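Local coordinates for protein transferrin (Manduca sexta, PDB 6WB6) that binds a single ferric ion together with a carbonate anion and transports iron as a secreted insect transferrin, at residues A[29-34]-A[290-295]; A[532-537]-A[555-560]. One frame throughout, in Å; residues are numbered along the deposited sequence.

In the fold
Contact 1 and contact 2 lie in the two homologous halves of the transferrin, in series along the chain: contact 1 closes before contact 2 opens. Their centres are about 56 Å apart, and they share no sheet or helix. In the first half, contact 1 sets helix 286-300 beside the two-stranded parallel sheet of 5-10 and 31-36. In the second, contact 2 packs the end of helix 530-535 against strand 557-560 of a mixed sheet. The bound ferric ion and carbonate belong to the first half, through Tyr-90 and Tyr-204, but neither contact reaches that site. Both are structural packing inside their own lobe.

Contact 1. Residues A[29-34]-A[290-295]; sequences VALECV and REKVKQ
Val-29 meets the root of the Lys-292 side chain just before strand 31-36 begins, its CB lying 4.2 Å from Lys-292 CB. Its CG2 methyl reaches only loosely toward the carboxylate of Glu-291, 4.5 Å from OE1. The backbone carbonyl of Val-29 stands near the far end of Lys-292, but at 4.1 Å between O and NZ no hydrogen bond forms. The ammonium group is instead bonded to Thr-25 OG1. Two residues on, Leu-31 makes the closest touch: CD1 sits 3.7 Å from Lys-292 CE and 3.8 Å from Lys-292 CG, so a single methyl rests against both ends of a short methylene run, the two side chains crossing at a slant. This follows from the shape of the lysine, which starts with CG trans to the backbone nitrogen (chi1 179°), bends at chi2 (79°) and then runs straight to NZ. The buried lysine thus lends its hydrocarbon to valine and leucine while its charged tip is held at the preceding loop. Truncating Lys-292 to an alanine would probably leave Leu-31 CD1 facing a gap and Thr-25 OG1 without its ammonium partner. That loop is tied to the helix again by Ser-27, whose backbone N bonds to Gln-295 OE1. From Ala-30 onward the chain pairs in parallel with strand 5-10, where Tyr-5 touches both Val-29 and Leu-31. Helix 14-21 packs on Leu-31 through Leu-21, while helix 286-300 turns Val-293 to strand 72-79 of the neighbouring four-stranded antiparallel sheet.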
loop_
_atom_site.group_PDB
_atom_site.type_symbol
_atom_site.label_atom_id
_atom_site.label_comp_id
_atom_site.label_asym_id
_atom_site.label_seq_id
_atom_site.Cartn_x
_atom_site.Cartn_y
_atom_site.Cartn_z
ATOM N N VAL A 29 28.668 21.751 -14.518
ATOM C CA VAL A 29 28.686 20.455 -13.853
ATOM C C VAL A 29 28.034 19.420 -14.767
ATOM O O VAL A 29 26.939 19.648 -15.299
ATOM C CB VAL A 29 27.965 20.546 -12.491
ATOM C CG1 VAL A 29 27.924 19.211 -11.828
ATOM C CG2 VAL A 29 28.661 21.557 -11.562
ATOM N N ALA A 30 28.718 18.299 -14.997
ATOM C CA ALA A 30 28.141 17.156 -15.691
ATOM C C ALA A 30 27.413 16.263 -14.691
ATOM O O ALA A 30 28.031 15.744 -13.757
ATOM C CB ALA A 30 29.227 16.345 -16.407
ATOM N N LEU A 31 26.112 16.079 -14.892
ATOM C CA LEU A 31 25.336 15.088 -14.158
ATOM C C LEU A 31 25.075 13.880 -15.044
ATOM O O LEU A 31 24.879 14.015 -16.251
ATOM C CB LEU A 31 23.996 15.654 -13.708
ATOM C CG LEU A 31 23.963 16.705 -12.604
ATOM C CD1 LEU A 31 22.684 17.448 -12.795
ATOM C CD2 LEU A 31 24.031 16.062 -11.247
ATOM N N GLU A 32 25.043 12.701 -14.438
ATOM C CA GLU A 32 24.613 11.511 -15.146
ATOM C C GLU A 32 23.487 10.849 -14.381
ATOM O O GLU A 32 23.442 10.878 -13.149
ATOM C CB GLU A 32 25.712 10.459 -15.353
ATOM C CG GLU A 32 27.052 10.795 -14.822
ATOM C CD GLU A 32 28.065 9.666 -15.086
ATOM O OE1 GLU A 32 27.639 8.564 -15.499
ATOM O OE2 GLU A 32 29.281 9.874 -14.885
ATOM N N CYS A 33 22.600 10.235 -15.138
ATOM C CA CYS A 33 21.484 9.483 -14.596
ATOM C C CYS A 33 21.936 8.034 -14.385
ATOM O O CYS A 33 22.433 7.395 -15.319
ATOM C CB CYS A 33 20.316 9.590 -15.573
ATOM S SG CYS A 33 19.826 11.346 -15.921
ATOM N N VAL A 34 21.805 7.534 -13.160
ATOM C CA VAL A 34 22.014 6.125 -12.838
ATOM C C VAL A 34 20.657 5.534 -12.476
ATOM O O VAL A 34 20.062 5.950 -11.473
ATOM C CB VAL A 34 23.007 5.944 -11.682
ATOM C CG1 VAL A 34 23.313 4.440 -11.442
ATOM C CG2 VAL A 34 24.259 6.734 -11.930
ATOM N N ARG A 290 25.725 21.924 -5.709
ATOM C CA ARG A 290 24.632 22.656 -5.068
ATOM C C ARG A 290 24.127 23.776 -5.966
ATOM O O ARG A 290 22.921 24.077 -6.007
ATOM C CB ARG A 290 25.105 23.232 -3.740
ATOM C CG ARG A 290 25.367 22.204 -2.640
ATOM C CD ARG A 290 26.151 22.832 -1.479
ATOM N NE ARG A 290 25.724 22.334 -0.175
ATOM C CZ ARG A 290 26.421 22.476 0.948
ATOM N NH1 ARG A 290 27.596 23.091 0.932
ATOM N NH2 ARG A 290 25.945 21.989 2.092
ATOM N N GLU A 291 25.050 24.397 -6.694
ATOM C CA GLU A 291 24.718 25.438 -7.653
ATOM C C GLU A 291 23.946 24.862 -8.830
ATOM O O GLU A 291 23.033 25.508 -9.361
ATOM C CB GLU A 291 26.033 26.110 -8.081
ATOM C CG GLU A 291 26.035 27.019 -9.317
ATOM C CD GLU A 291 27.370 26.886 -10.113
ATOM O OE1 GLU A 291 27.895 25.746 -10.242
ATOM O OE2 GLU A 291 27.902 27.905 -10.592
ATOM N N LYS A 292 24.305 23.654 -9.256
ATOM C CA LYS A 292 23.582 22.998 -10.336
ATOM C C LYS A 292 22.144 22.672 -9.939
ATOM O O LYS A 292 21.200 22.973 -10.676
ATOM C CB LYS A 292 24.311 21.725 -10.750
ATOM C CG LYS A 292 23.609 20.983 -11.853
ATOM C CD LYS A 292 23.867 21.592 -13.211
ATOM C CE LYS A 292 23.126 20.801 -14.251
ATOM N NZ LYS A 292 23.221 21.388 -15.583
ATOM N N VAL A 293 21.958 22.005 -8.807
ATOM C CA VAL A 293 20.606 21.670 -8.362
ATOM C C VAL A 293 19.775 22.937 -8.167
ATOM O O VAL A 293 18.626 23.022 -8.616
ATOM C CB VAL A 293 20.667 20.821 -7.081
ATOM C CG1 VAL A 293 19.260 20.521 -6.579
ATOM C CG2 VAL A 293 21.399 19.532 -7.380
ATOM N N LYS A 294 20.343 23.943 -7.497
ATOM C CA LYS A 294 19.627 25.207 -7.326
ATOM C C LYS A 294 19.166 25.769 -8.659
ATOM O O LYS A 294 18.067 26.324 -8.763
ATOM C CB LYS A 294 20.511 26.222 -6.584
ATOM C CG LYS A 294 20.689 25.948 -5.096
ATOM C CD LYS A 294 21.630 26.946 -4.396
ATOM C CE LYS A 294 21.271 28.434 -4.672
ATOM N NZ LYS A 294 19.882 28.840 -4.289
ATOM N N GLN A 295 19.994 25.633 -9.702
ATOM C CA GLN A 295 19.641 26.212 -10.999
ATOM C C GLN A 295 18.531 25.427 -11.680
ATOM O O GLN A 295 17.621 26.016 -12.269
ATOM C CB GLN A 295 20.881 26.286 -11.896
ATOM C CG GLN A 295 21.696 27.513 -11.613
ATOM C CD GLN A 295 23.084 27.445 -12.188
ATOM O OE1 GLN A 295 23.361 26.636 -13.082
ATOM N NE2 GLN A 295 23.974 28.292 -11.676
#

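Contact 2. Residues A[532-537]-A[555-560]; sequences KCLEED and NQYELL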
loop_
_atom_site.group_PDB
_atom_site.type_symbol
_atom_site.label_atom_id
_atom_site.label_comp_id
_atom_site.label_asym_id
_atom_site.label_seq_id
_atom_site.Cartn_x
_atom_site.Cartn_y
_atom_site.Cartn_z
ATOM N N LYS A 532 -9.253 -19.584 -30.863
ATOM C CA LYS A 532 -9.372 -20.154 -32.209
ATOM C C LYS A 532 -10.474 -21.194 -32.258
ATOM O O LYS A 532 -11.208 -21.291 -33.249
ATOM C CB LYS A 532 -8.060 -20.793 -32.660
ATOM C CG LYS A 532 -7.787 -20.670 -34.154
ATOM C CD LYS A 532 -7.553 -19.216 -34.545
ATOM C CE LYS A 532 -7.220 -19.075 -36.021
ATOM N NZ LYS A 532 -7.272 -17.646 -36.441
ATOM N N CYS A 533 -10.595 -21.982 -31.188
ATOM C CA CYS A 533 -11.599 -23.030 -31.129
ATOM C C CYS A 533 -13.001 -22.428 -31.137
ATOM O O CYS A 533 -13.899 -22.938 -31.819
ATOM C CB CYS A 533 -11.318 -23.888 -29.890
ATOM S SG CYS A 533 -12.515 -25.141 -29.440
ATOM N N LEU A 534 -13.196 -21.306 -30.441
ATOM C CA LEU A 534 -14.503 -20.652 -30.476
ATOM C C LEU A 534 -14.762 -20.033 -31.841
ATOM O O LEU A 534 -15.799 -20.294 -32.462
ATOM C CB LEU A 534 -14.612 -19.585 -29.383
ATOM C CG LEU A 534 -16.058 -19.228 -28.995
ATOM C CD1 LEU A 534 -16.813 -20.443 -28.386
ATOM C CD2 LEU A 534 -16.093 -18.074 -28.024
ATOM N N GLU A 535 -13.833 -19.195 -32.315
ATOM C CA GLU A 535 -13.904 -18.590 -33.640
ATOM C C GLU A 535 -14.297 -19.585 -34.733
ATOM O O GLU A 535 -15.141 -19.254 -35.573
ATOM C CB GLU A 535 -12.560 -17.933 -33.992
ATOM C CG GLU A 535 -12.501 -17.375 -35.410
ATOM C CD GLU A 535 -11.165 -16.704 -35.742
ATOM O OE1 GLU A 535 -11.054 -16.116 -36.832
ATOM O OE2 GLU A 535 -10.232 -16.764 -34.918
ATOM N N GLU A 536 -13.707 -20.794 -34.738
ATOM C CA GLU A 536 -13.950 -21.799 -35.783
ATOM C C GLU A 536 -15.147 -22.712 -35.492
ATOM O O GLU A 536 -15.277 -23.770 -36.125
ATOM C CB GLU A 536 -12.701 -22.667 -35.996
ATOM C CG GLU A 536 -11.509 -21.924 -36.621
ATOM C CD GLU A 536 -10.276 -22.804 -36.764
ATOM O OE1 GLU A 536 -10.325 -23.977 -36.345
ATOM O OE2 GLU A 536 -9.263 -22.327 -37.318
ATOM N N ASP A 537 -15.997 -22.338 -34.539
ATOM C CA ASP A 537 -17.203 -23.085 -34.168
ATOM C C ASP A 537 -16.898 -24.550 -33.844
ATOM O O ASP A 537 -17.775 -25.421 -33.930
ATOM C CB ASP A 537 -18.264 -22.970 -35.260
ATOM C CG ASP A 537 -18.747 -21.537 -35.442
ATOM O OD1 ASP A 537 -18.459 -20.699 -34.567
ATOM O OD2 ASP A 537 -19.412 -21.247 -36.450
ATOM N N ASN A 555 -16.573 -6.799 -30.108
ATOM C CA ASN A 555 -17.761 -6.614 -30.928
ATOM C C ASN A 555 -18.422 -7.929 -31.322
ATOM O O ASN A 555 -19.605 -7.921 -31.670
ATOM C CB ASN A 555 -17.415 -5.815 -32.191
ATOM C CG ASN A 555 -16.828 -4.466 -31.875
ATOM O OD1 ASN A 555 -17.203 -3.825 -30.890
ATOM N ND2 ASN A 555 -15.882 -4.037 -32.689
ATOM N N GLN A 556 -17.710 -9.057 -31.264
ATOM C CA GLN A 556 -18.273 -10.332 -31.712
ATOM C C GLN A 556 -18.579 -11.311 -30.585
ATOM O O GLN A 556 -19.361 -12.242 -30.800
ATOM C CB GLN A 556 -17.319 -11.021 -32.704
ATOM C CG GLN A 556 -16.883 -10.136 -33.847
ATOM C CD GLN A 556 -15.748 -10.753 -34.649
ATOM O OE1 GLN A 556 -15.710 -11.958 -34.859
ATOM N NE2 GLN A 556 -14.808 -9.922 -35.088
ATOM N N TYR A 557 -18.008 -11.116 -29.402
ATOM C CA TYR A 557 -18.076 -12.081 -28.318
ATOM C C TYR A 557 -18.680 -11.458 -27.071
ATOM O O TYR A 557 -18.618 -10.239 -26.860
ATOM C CB TYR A 557 -16.702 -12.624 -27.993
ATOM C CG TYR A 557 -16.159 -13.418 -29.129
ATOM C CD1 TYR A 557 -16.474 -14.760 -29.266
ATOM C CD2 TYR A 557 -15.345 -12.829 -30.086
ATOM C CE1 TYR A 557 -15.981 -15.505 -30.313
ATOM C CE2 TYR A 557 -14.836 -13.574 -31.146
ATOM C CZ TYR A 557 -15.164 -14.915 -31.253
ATOM O OH TYR A 557 -14.685 -15.679 -32.297
ATOM N N GLU A 558 -19.283 -12.321 -26.259
ATOM C CA GLU A 558 -19.957 -11.928 -25.036
ATOM C C GLU A 558 -19.589 -12.919 -23.951
ATOM O O GLU A 558 -19.060 -14.000 -24.221
ATOM C CB GLU A 558 -21.477 -11.925 -25.212
ATOM C CG GLU A 558 -22.110 -10.609 -25.509
ATOM C CD GLU A 558 -23.536 -10.818 -25.968
ATOM O OE1 GLU A 558 -23.908 -12.002 -26.158
ATOM O OE2 GLU A 558 -24.268 -9.827 -26.148
ATOM N N LEU A 559 -19.932 -12.571 -22.718
ATOM C CA LEU A 559 -19.822 -13.495 -21.599
ATOM C C LEU A 559 -21.187 -14.081 -21.292
ATOM O O LEU A 559 -22.195 -13.376 -21.336
ATOM C CB LEU A 559 -19.257 -12.793 -20.372
ATOM C CG LEU A 559 -17.905 -12.149 -20.680
ATOM C CD1 LEU A 559 -17.355 -11.413 -19.455
ATOM C CD2 LEU A 559 -16.915 -13.220 -21.199
ATOM N N LEU A 560 -21.208 -15.381 -21.040
ATOM C CA LEU A 560 -22.392 -16.095 -20.576
ATOM C C LEU A 560 -22.367 -16.086 -19.056
ATOM O O LEU A 560 -21.484 -16.703 -18.451
ATOM C CB LEU A 560 -22.385 -17.527 -21.111
ATOM C CG LEU A 560 -23.491 -18.472 -20.663
ATOM C CD1 LEU A 560 -24.810 -17.926 -21.158
ATOM C CD2 LEU A 560 -23.239 -19.881 -21.177
#
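The Tyr-557 ring reaches from its strand to the last turn of helix 530-535, where Leu-534 and Glu-535 receive it. Leu-534 CD2 lies 3.4 Å from Tyr-557 CE1 and 3.6 Å from Tyr-557 CD1, a close apolar touch at the CD1-CE1 bond of the ring, with the methyl approaching obliquely. The two side chains run past each other in opposite directions. At the far end of the ring the hydroxyl is set against carbon: Tyr-557 OH comes within 3.3 Å of Glu-535 CA and 3.5 Å of Glu-535 CB. No hydrogen bond spans the contact. Glu-535 holds its CG trans to the backbone nitrogen (chi1 175°) and stays extended beyond it, which carries the carboxylate away from the phenol oxygen to a salt bridge whose hydrogen bond is weak, Lys-532 NZ to Glu-535 OE2 at 3.4 Å. Farther out, Phe-552 stacks edge-to-face with Tyr-557. Lys-443 also touches the tyrosine, while its NZ bonds to Glu-535 O and forms a salt bridge with Asp-537 OD1, securing the residues that end the helix. Strand 557-560 runs antiparallel to strand 437-443, whose Val-441 meets Leu-534, and the Cys-533 to Cys-460 disulfide ties the helix to strand 458-461. Helix 530-535 is therefore fastened to the mixed sheet through three of its strands: by tyrosine, by valine and lysine, and by cystine.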